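Long-range contact in VgrG protein (Vibrio cholerae, PDB 4DTF), which probably cross-links host actin covalently in a reaction that uses ATP and magnesium ions: residues G26-L31 with Q174-V179. Numbering follows the deposited sequence.
Sequences GIENEL and QATVGV. With MG (magnesium ion), chain D; ANP (phosphoaminophosphonic acid-adenylate ester), chain B.
E28 and Q174 form a hydrogen-bonded antiparallel pair, and their side chains rise from the same face of the sheet toward a magnesium ion. The Q174 chain bends at chi2 (99°), which brings OE1 to the metal at 2.5 Å. E28, extended beyond CG, slants across Q174; E28 OE1 lies 3.6 Å from Q174 CB, and the carboxylate and amide planes are 77° apart. E28 OE1 is 3.0 Å from the same magnesium, long for a coordination bond, and accepts a 2.6 Å hydrogen bond from a water, which is also hydrogen-bonded to T176 OG1 and to O3' of the ATP analogue.

Beneath these groups the strands are joined by two reciprocal pairs of backbone bonds, G26 with T176 and E28 with Q174; G26 N reaches T176 O at 2.9 Å in the carbonyl plane. On the opposite face I27 and A175 meet loosely through CG2 and CB. The ribose lies close against the backbone at G26, whose CA is 3.1 Å from O2', while T176 CB approaches O4' at 3.4 Å. Strands 24-30 and 173-180 thus form part of the floor of the nucleotide- and magnesium-binding site of the actin cross-linking domain, where S24 and S93 also bind the analogue.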
ATOM      1  N   GLY A  26      -7.900  -4.057   0.362  1.00 18.88           N
ATOM      2  CA  GLY A  26      -7.918  -2.787   1.059  1.00 18.20           C
ATOM      3  C   GLY A  26      -7.876  -1.681   0.025  1.00 20.18           C
ATOM      4  O   GLY A  26      -7.443  -1.899  -1.118  1.00 18.12           O
ATOM      5  N   ILE A  27      -8.363  -0.501   0.398  1.00 16.05           N
ATOM      6  CA  ILE A  27      -8.387   0.653  -0.509  1.00 15.84           C
ATOM      7  C   ILE A  27      -7.812   1.893   0.160  1.00 19.72           C
ATOM      8  O   ILE A  27      -7.844   2.011   1.383  1.00 19.07           O
ATOM      9  CB  ILE A  27      -9.793   0.928  -1.129  1.00 18.47           C
ATOM     10  CG1 ILE A  27     -10.839   1.331  -0.054  1.00 18.31           C
ATOM     11  CG2 ILE A  27     -10.273  -0.226  -2.025  1.00 18.99           C
ATOM     12  CD1 ILE A  27     -12.190   1.872  -0.596  1.00 22.49           C
ATOM     13  N   GLU A  28      -7.300   2.822  -0.652  1.00 16.54           N
ATOM     14  CA  GLU A  28      -6.751   4.093  -0.190  1.00 16.03           C
ATOM     15  C   GLU A  28      -7.396   5.171  -1.025  1.00 19.58           C
ATOM     16  O   GLU A  28      -7.471   5.018  -2.242  1.00 18.76           O
ATOM     17  CB  GLU A  28      -5.232   4.118  -0.389  1.00 17.28           C
ATOM     18  CG  GLU A  28      -4.484   3.219   0.577  1.00 26.00           C
ATOM     19  CD  GLU A  28      -3.044   2.967   0.189  1.00 36.38           C
ATOM     20  OE1 GLU A  28      -2.800   2.353  -0.877  1.00 29.68           O
ATOM     21  OE2 GLU A  28      -2.150   3.397   0.951  1.00 32.72           O
ATOM     22  N   ASN A  29      -7.928   6.222  -0.387  1.00 17.29           N
ATOM     23  CA  ASN A  29      -8.605   7.288  -1.115  1.00 17.32           C
ATOM     24  C   ASN A  29      -8.249   8.662  -0.585  1.00 20.84           C
ATOM     25  O   ASN A  29      -8.725   9.065   0.486  1.00 18.47           O
ATOM     26  CB  ASN A  29     -10.131   7.101  -1.118  1.00 21.30           C
ATOM     27  CG  ASN A  29     -10.835   7.849  -2.244  1.00 41.51           C
ATOM     28  OD1 ASN A  29     -11.899   7.462  -2.687  1.00 45.24           O
ATOM     29  ND2 ASN A  29     -10.232   8.880  -2.803  1.00 38.67           N
ATOM     30  N   GLU A  30      -7.435   9.393  -1.355  1.00 20.66           N
ATOM     31  CA  GLU A  30      -7.040  10.750  -0.992  1.00 21.87           C
ATOM     32  C   GLU A  30      -8.175  11.702  -1.391  1.00 26.86           C
ATOM     33  O   GLU A  30      -8.665  11.644  -2.518  1.00 27.61           O
ATOM     34  CB  GLU A  30      -5.721  11.134  -1.665  1.00 23.56           C
ATOM     35  CG  GLU A  30      -5.123  12.449  -1.189  1.00 36.01           C
ATOM     36  CD  GLU A  30      -3.951  12.941  -2.014  1.00 54.67           C
ATOM     37  OE1 GLU A  30      -3.164  13.752  -1.483  1.00 47.14           O
ATOM     38  OE2 GLU A  30      -3.806  12.505  -3.178  1.00 56.17           O
ATOM     39  N   LEU A  31      -8.637  12.517  -0.434  1.00 22.92           N
ATOM     40  CA  LEU A  31      -9.742  13.439  -0.671  1.00 22.30           C
ATOM     41  C   LEU A  31      -9.267  14.742  -1.274  1.00 25.81           C
ATOM     42  O   LEU A  31      -8.131  15.152  -1.048  1.00 24.42           O
ATOM     43  CB  LEU A  31     -10.506  13.727   0.634  1.00 21.65           C
ATOM     44  CG  LEU A  31     -11.075  12.532   1.386  1.00 25.75           C
ATOM     45  CD1 LEU A  31     -11.639  12.957   2.688  1.00 25.67           C
ATOM     46  CD2 LEU A  31     -12.097  11.765   0.556  1.00 26.07           C
ATOM     47  N   GLN A 174      -6.051   4.068  -4.765  1.00 16.04           N
ATOM     48  CA  GLN A 174      -5.303   2.815  -4.904  1.00 15.75           C
ATOM     49  C   GLN A 174      -6.091   1.690  -4.285  1.00 18.57           C
ATOM     50  O   GLN A 174      -6.968   1.930  -3.458  1.00 17.67           O
ATOM     51  CB  GLN A 174      -3.917   2.867  -4.258  1.00 16.87           C
ATOM     52  CG  GLN A 174      -2.880   3.585  -5.095  1.00 31.27           C
ATOM     53  CD  GLN A 174      -2.716   4.983  -4.606  1.00 44.46           C
ATOM     54  OE1 GLN A 174      -2.272   5.221  -3.479  1.00 43.37           O
ATOM     55  NE2 GLN A 174      -3.093   5.937  -5.438  1.00 34.48           N
ATOM     56  N   ALA A 175      -5.757   0.451  -4.667  1.00 15.78           N
ATOM     57  CA  ALA A 175      -6.317  -0.761  -4.097  1.00 15.43           C
ATOM     58  C   ALA A 175      -5.125  -1.670  -3.784  1.00 20.64           C
ATOM     59  O   ALA A 175      -4.148  -1.663  -4.529  1.00 20.45           O
ATOM     60  CB  ALA A 175      -7.246  -1.430  -5.095  1.00 16.11           C
ATOM     61  N   THR A 176      -5.190  -2.421  -2.669  1.00 18.53           N
ATOM     62  CA  THR A 176      -4.153  -3.370  -2.244  1.00 17.22           C
ATOM     63  C   THR A 176      -4.800  -4.733  -2.122  1.00 20.26           C
ATOM     64  O   THR A 176      -5.804  -4.872  -1.434  1.00 18.86           O
ATOM     65  CB  THR A 176      -3.422  -2.893  -0.969  1.00 19.63           C
ATOM     66  OG1 THR A 176      -2.760  -1.661  -1.250  1.00 17.54           O
ATOM     67  CG2 THR A 176      -2.380  -3.894  -0.469  1.00 16.47           C
ATOM     68  N   VAL A 177      -4.230  -5.739  -2.802  1.00 17.01           N
ATOM     69  CA  VAL A 177      -4.766  -7.091  -2.805  1.00 16.11           C
ATOM     70  C   VAL A 177      -3.775  -8.002  -2.093  1.00 19.12           C
ATOM     71  O   VAL A 177      -2.588  -7.973  -2.400  1.00 18.67           O
ATOM     72  CB  VAL A 177      -5.085  -7.576  -4.265  1.00 19.84           C
ATOM     73  CG1 VAL A 177      -5.354  -9.081  -4.325  1.00 19.67           C
ATOM     74  CG2 VAL A 177      -6.248  -6.797  -4.874  1.00 19.35           C
ATOM     75  N   GLY A 178      -4.286  -8.824  -1.180  1.00 15.80           N
ATOM     76  CA  GLY A 178      -3.498  -9.824  -0.472  1.00 16.18           C
ATOM     77  C   GLY A 178      -3.915 -11.210  -0.903  1.00 22.02           C
ATOM     78  O   GLY A 178      -5.111 -11.482  -0.978  1.00 22.89           O
ATOM     79  N   VAL A 179      -2.945 -12.081  -1.241  1.00 18.99           N
ATOM     80  CA  VAL A 179      -3.204 -13.470  -1.660  1.00 18.89           C
ATOM     81  C   VAL A 179      -2.232 -14.402  -0.936  1.00 22.73           C
ATOM     82  O   VAL A 179      -1.159 -13.949  -0.534  1.00 21.97           O
ATOM     83  CB  VAL A 179      -3.119 -13.669  -3.216  1.00 22.89           C
ATOM     84  CG1 VAL A 179      -4.241 -12.927  -3.954  1.00 22.50           C
ATOM     85  CG2 VAL A 179      -1.753 -13.258  -3.765  1.00 22.27           C
TER
HETATM   86 MG    MG D 403      -0.629   4.161  -1.998  1.00 48.76          MG
HETATM   87  PG  ANP B 401       1.690   5.765   3.128  1.00 97.80           P
HETATM   88  O1G ANP B 401       0.706   6.656   2.434  1.00 97.43           O
HETATM   89  O2G ANP B 401       2.956   5.582   2.342  1.00 99.72           O
HETATM   90  O3G ANP B 401       2.083   6.313   4.466  1.00 98.04           O
HETATM   91  PB  ANP B 401       0.606   3.619   4.611  1.00 90.36           P
HETATM   92  O1B ANP B 401       1.607   3.894   5.675  1.00 90.56           O
HETATM   93  O2B ANP B 401      -0.740   4.126   5.030  1.00 91.31           O
HETATM   94  N3B ANP B 401       1.022   4.322   3.351  1.00 94.57           N
HETATM   95  PA  ANP B 401      -0.572   1.074   4.747  1.00 70.73           P
HETATM   96  O1A ANP B 401       0.020  -0.157   5.325  1.00 70.15           O
HETATM   97  O2A ANP B 401      -1.498   1.722   5.770  1.00 70.40           O
HETATM   98  O3A ANP B 401       0.514   2.036   4.372  1.00 81.38           O
HETATM   99  O5' ANP B 401      -1.419   0.739   3.427  1.00 58.34           O
HETATM  100  C5' ANP B 401      -2.165  -0.463   3.589  1.00 44.98           C
HETATM  101  C4' ANP B 401      -3.122  -0.686   2.452  1.00 33.99           C
HETATM  102  O4' ANP B 401      -3.210  -2.115   2.289  1.00 28.57           O
HETATM  103  C3' ANP B 401      -4.558  -0.242   2.731  1.00 27.30           C
HETATM  104  O3' ANP B 401      -5.285  -0.057   1.521  1.00 25.05           O
HETATM  105  C2' ANP B 401      -5.086  -1.423   3.540  1.00 24.30           C
HETATM  106  O2' ANP B 401      -6.499  -1.546   3.538  1.00 23.69           O
HETATM  107  C1' ANP B 401      -4.459  -2.576   2.765  1.00 26.56           C
HETATM  108  N9  ANP B 401      -4.245  -3.800   3.518  1.00 23.47           N
HETATM  109  C8  ANP B 401      -3.684  -3.948   4.763  1.00 19.45           C
HETATM  110  N7  ANP B 401      -3.672  -5.179   5.198  1.00 20.37           N
HETATM  111  C5  ANP B 401      -4.243  -5.904   4.166  1.00 19.75           C
HETATM  112  C6  ANP B 401      -4.485  -7.282   3.984  1.00 20.15           C
HETATM  113  N6  ANP B 401      -4.217  -8.212   4.908  1.00 20.87           N
HETATM  114  N1  ANP B 401      -5.027  -7.676   2.810  1.00 20.48           N
HETATM  115  C2  ANP B 401      -5.317  -6.750   1.888  1.00 18.84           C
HETATM  116  N3  ANP B 401      -5.146  -5.426   1.950  1.00 19.02           N
HETATM  117  C4  ANP B 401      -4.599  -5.068   3.121  1.00 20.92           C
HETATM  118  O   HOH W   1      -4.463   0.420  -1.264  1.00 22.38           O